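Local coordinates for protein high choriolytic enzyme 1 (Oryzias latipes, PDB 3VTG) that is a zinc metalloendopeptidase of the astacin family that breaks down the inner layer of the fish egg envelope at hatching, at residues Asp61-Val66 against Gln82-Asn87. Sequence-based numbering, arbitrary orientation.
Sequences DFISVV and QELSIN
Phe62 O takes the first bond between the two strands, from Gln82 N at 3.0 Å, the amide lying almost on the line of the carbonyl (170° at the oxygen). Ile63 meets the partner strand through its CG2 branch; with CG1 turned to lie beside its own backbone N (chi1 -61°), CG2 faces Leu84 CB at 3.7 Å. Ser64 is bonded through both its backbone N and its backbone O: N donates to Gln82 O at 2.8 Å, while O accepts Leu84 N from above the carbonyl plane. Ser64 OG and Glu83 OE2 share one water, each 2.7 Å from it; the water donates to the carboxylate, whose OE1 forms a salt bridge with Lys68 NZ. Pairing of Ile63 with Gln82 through Val66 with Ser85, all running the same way, marks neighbouring parallel strands of the mixed sheet in the N-terminal part of the astacin catalytic domain; the side chain of Leu84 packs against helix 94-105, touching Leu101 and the predicted catalytic Glu100. Val65 sets CG1 4.1 Å from Ile86 CG1 on the same helix-facing side. Val66 closes the series, its N bonded to Leu84 O and its O to Ile86 N, the latter more bent (144° at the hydrogen). Its CG2 lies 3.9 Å from Glu83 CD, the two side chains crossing at about a right angle. Replacing Glu83 by alanine would probably deprive Lys68 of this carboxylate, leave the water without that acceptor and uncover part of Val66.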
ATOM      1  N   ASP A  61       5.830  14.120 -12.957  1.00  9.95           N
ATOM      2  CA  ASP A  61       5.318  12.922 -12.285  1.00  9.70           C
ATOM      3  C   ASP A  61       4.626  13.316 -10.993  1.00  9.19           C
ATOM      4  O   ASP A  61       5.236  13.937 -10.123  1.00  9.13           O
ATOM      5  CB  ASP A  61       6.445  11.931 -11.968  1.00 10.18           C
ATOM      6  CG  ASP A  61       7.281  11.575 -13.181  1.00 10.59           C
ATOM      7  OD1 ASP A  61       6.713  11.192 -14.221  1.00 10.93           O
ATOM      8  OD2 ASP A  61       8.521  11.651 -13.075  1.00 11.37           O
ATOM      9  N   PHE A  62       3.354  12.956 -10.862  1.00  8.73           N
ATOM     10  CA  PHE A  62       2.597  13.321  -9.665  1.00  8.44           C
ATOM     11  C   PHE A  62       1.407  12.408  -9.432  1.00  8.20           C
ATOM     12  O   PHE A  62       0.919  11.754 -10.354  1.00  8.11           O
ATOM     13  CB  PHE A  62       2.150  14.795  -9.722  1.00  8.49           C
ATOM     14  CG  PHE A  62       1.082  15.080 -10.743  1.00  8.53           C
ATOM     15  CD1 PHE A  62      -0.249  15.205 -10.354  1.00  8.62           C
ATOM     16  CD2 PHE A  62       1.403  15.249 -12.087  1.00  8.60           C
ATOM     17  CE1 PHE A  62      -1.237  15.478 -11.284  1.00  8.72           C
ATOM     18  CE2 PHE A  62       0.416  15.519 -13.023  1.00  8.69           C
ATOM     19  CZ  PHE A  62      -0.905  15.638 -12.619  1.00  8.76           C
ATOM     20  N   ILE A  63       0.945  12.380  -8.185  1.00  7.92           N
ATOM     21  CA  ILE A  63      -0.232  11.615  -7.800  1.00  7.82           C
ATOM     22  C   ILE A  63      -1.464  12.520  -7.822  1.00  7.73           C
ATOM     23  O   ILE A  63      -1.455  13.618  -7.257  1.00  7.77           O
ATOM     24  CB  ILE A  63      -0.059  10.982  -6.403  1.00  7.72           C
ATOM     25  CG1 ILE A  63       1.128  10.008  -6.403  1.00  7.74           C
ATOM     26  CG2 ILE A  63      -1.337  10.276  -5.970  1.00  7.77           C
ATOM     27  CD1 ILE A  63       1.491   9.467  -5.034  1.00  7.73           C
ATOM     28  N   SER A  64      -2.516  12.051  -8.486  1.00  7.81           N
ATOM     29  CA  SER A  64      -3.796  12.737  -8.498  1.00  7.89           C
ATOM     30  C   SER A  64      -4.780  11.959  -7.633  1.00  7.91           C
ATOM     31  O   SER A  64      -5.211  10.866  -8.002  1.00  7.85           O
ATOM     32  CB  SER A  64      -4.309  12.852  -9.933  1.00  7.94           C
ATOM     33  OG  SER A  64      -5.572  13.489  -9.967  1.00  8.07           O
ATOM     34  N   VAL A  65      -5.114  12.521  -6.475  1.00  7.90           N
ATOM     35  CA  VAL A  65      -6.033  11.874  -5.538  1.00  8.16           C
ATOM     36  C   VAL A  65      -7.476  12.202  -5.921  1.00  8.27           C
ATOM     37  O   VAL A  65      -7.872  13.372  -5.956  1.00  8.29           O
ATOM     38  CB  VAL A  65      -5.753  12.266  -4.068  1.00  8.12           C
ATOM     39  CG1 VAL A  65      -6.638  11.465  -3.122  1.00  8.16           C
ATOM     40  CG2 VAL A  65      -4.282  12.058  -3.720  1.00  8.21           C
ATOM     41  N   VAL A  66      -8.249  11.159  -6.212  1.00  8.63           N
ATOM     42  CA  VAL A  66      -9.612  11.308  -6.722  1.00  8.95           C
ATOM     43  C   VAL A  66     -10.565  10.381  -5.974  1.00  9.22           C
ATOM     44  O   VAL A  66     -10.145   9.344  -5.450  1.00  8.91           O
ATOM     45  CB  VAL A  66      -9.694  11.022  -8.243  1.00  9.03           C
ATOM     46  CG1 VAL A  66      -9.029  12.134  -9.044  1.00  9.06           C
ATOM     47  CG2 VAL A  66      -9.081   9.669  -8.585  1.00  9.15           C
ATOM     48  N   GLN A  82      -0.653  10.041 -12.297  1.00  9.25           N
ATOM     49  CA  GLN A  82      -1.168   8.737 -11.892  1.00  9.10           C
ATOM     50  C   GLN A  82      -2.214   8.907 -10.803  1.00  9.13           C
ATOM     51  O   GLN A  82      -2.036   9.691  -9.868  1.00  8.93           O
ATOM     52  CB  GLN A  82      -0.045   7.787 -11.457  1.00  8.93           C
ATOM     53  CG  GLN A  82       0.649   8.133 -10.151  1.00  8.78           C
ATOM     54  CD  GLN A  82       1.830   7.226  -9.895  1.00  8.69           C
ATOM     55  OE1 GLN A  82       2.860   7.329 -10.565  1.00  8.52           O
ATOM     56  NE2 GLN A  82       1.690   6.328  -8.928  1.00  8.58           N
ATOM     57  N   GLU A  83      -3.310   8.173 -10.935  1.00  9.31           N
ATOM     58  CA  GLU A  83      -4.424   8.322 -10.014  1.00  9.44           C
ATOM     59  C   GLU A  83      -4.301   7.435  -8.786  1.00  9.21           C
ATOM     60  O   GLU A  83      -3.735   6.336  -8.830  1.00  9.32           O
ATOM     61  CB  GLU A  83      -5.767   8.119 -10.727  1.00 10.18           C
ATOM     62  CG  GLU A  83      -6.123   9.276 -11.654  1.00 10.85           C
ATOM     63  CD  GLU A  83      -7.550   9.245 -12.184  1.00 11.38           C
ATOM     64  OE1 GLU A  83      -8.209   8.184 -12.140  1.00 12.10           O
ATOM     65  OE2 GLU A  83      -8.012  10.302 -12.661  1.00 12.18           O
ATOM     66  N   LEU A  84      -4.813   7.959  -7.679  1.00  8.88           N
ATOM     67  CA  LEU A  84      -4.956   7.223  -6.437  1.00  8.64           C
ATOM     68  C   LEU A  84      -6.362   7.526  -5.950  1.00  8.52           C
ATOM     69  O   LEU A  84      -6.714   8.692  -5.739  1.00  8.43           O
ATOM     70  CB  LEU A  84      -3.902   7.666  -5.413  1.00  8.56           C
ATOM     71  CG  LEU A  84      -3.777   6.906  -4.086  1.00  8.55           C
ATOM     72  CD1 LEU A  84      -2.392   7.098  -3.485  1.00  8.54           C
ATOM     73  CD2 LEU A  84      -4.845   7.322  -3.087  1.00  8.59           C
ATOM     74  N   SER A  85      -7.171   6.483  -5.797  1.00  8.51           N
ATOM     75  CA  SER A  85      -8.557   6.663  -5.395  1.00  8.49           C
ATOM     76  C   SER A  85      -8.756   6.502  -3.898  1.00  8.43           C
ATOM     77  O   SER A  85      -8.416   5.466  -3.319  1.00  8.39           O
ATOM     78  CB  SER A  85      -9.472   5.701  -6.148  1.00  8.64           C
ATOM     79  OG  SER A  85     -10.825   5.924  -5.791  1.00  8.65           O
ATOM     80  N   ILE A  86      -9.293   7.551  -3.285  1.00  8.46           N
ATOM     81  CA  ILE A  86      -9.800   7.493  -1.921  1.00  8.65           C
ATOM     82  C   ILE A  86     -11.290   7.823  -2.019  1.00  8.82           C
ATOM     83  O   ILE A  86     -11.682   8.992  -1.995  1.00  8.62           O
ATOM     84  CB  ILE A  86      -9.052   8.478  -0.979  1.00  8.61           C
ATOM     85  CG1 ILE A  86      -7.555   8.139  -0.904  1.00  8.54           C
ATOM     86  CG2 ILE A  86      -9.671   8.506   0.416  1.00  8.65           C
ATOM     87  CD1 ILE A  86      -7.232   6.758  -0.352  1.00  8.50           C
ATOM     88  N   ASN A  87     -12.121   6.794  -2.178  1.00  9.30           N
ATOM     89  CA  ASN A  87     -13.562   7.011  -2.219  1.00  9.89           C
ATOM     90  C   ASN A  87     -14.016   7.680  -0.925  1.00 10.09           C
ATOM     91  O   ASN A  87     -13.661   7.234   0.168  1.00  9.91           O
ATOM     92  CB  ASN A  87     -14.326   5.708  -2.443  1.00 10.41           C
ATOM     93  CG  ASN A  87     -15.824   5.928  -2.542  1.00 10.71           C
ATOM     94  OD1 ASN A  87     -16.534   5.867  -1.538  1.00 11.25           O
ATOM     95  ND2 ASN A  87     -16.306   6.215  -3.745  1.00 11.05           N
TER
HETATM   96  O   HOH W   1      -6.921  12.741 -12.216  1.00 11.04           O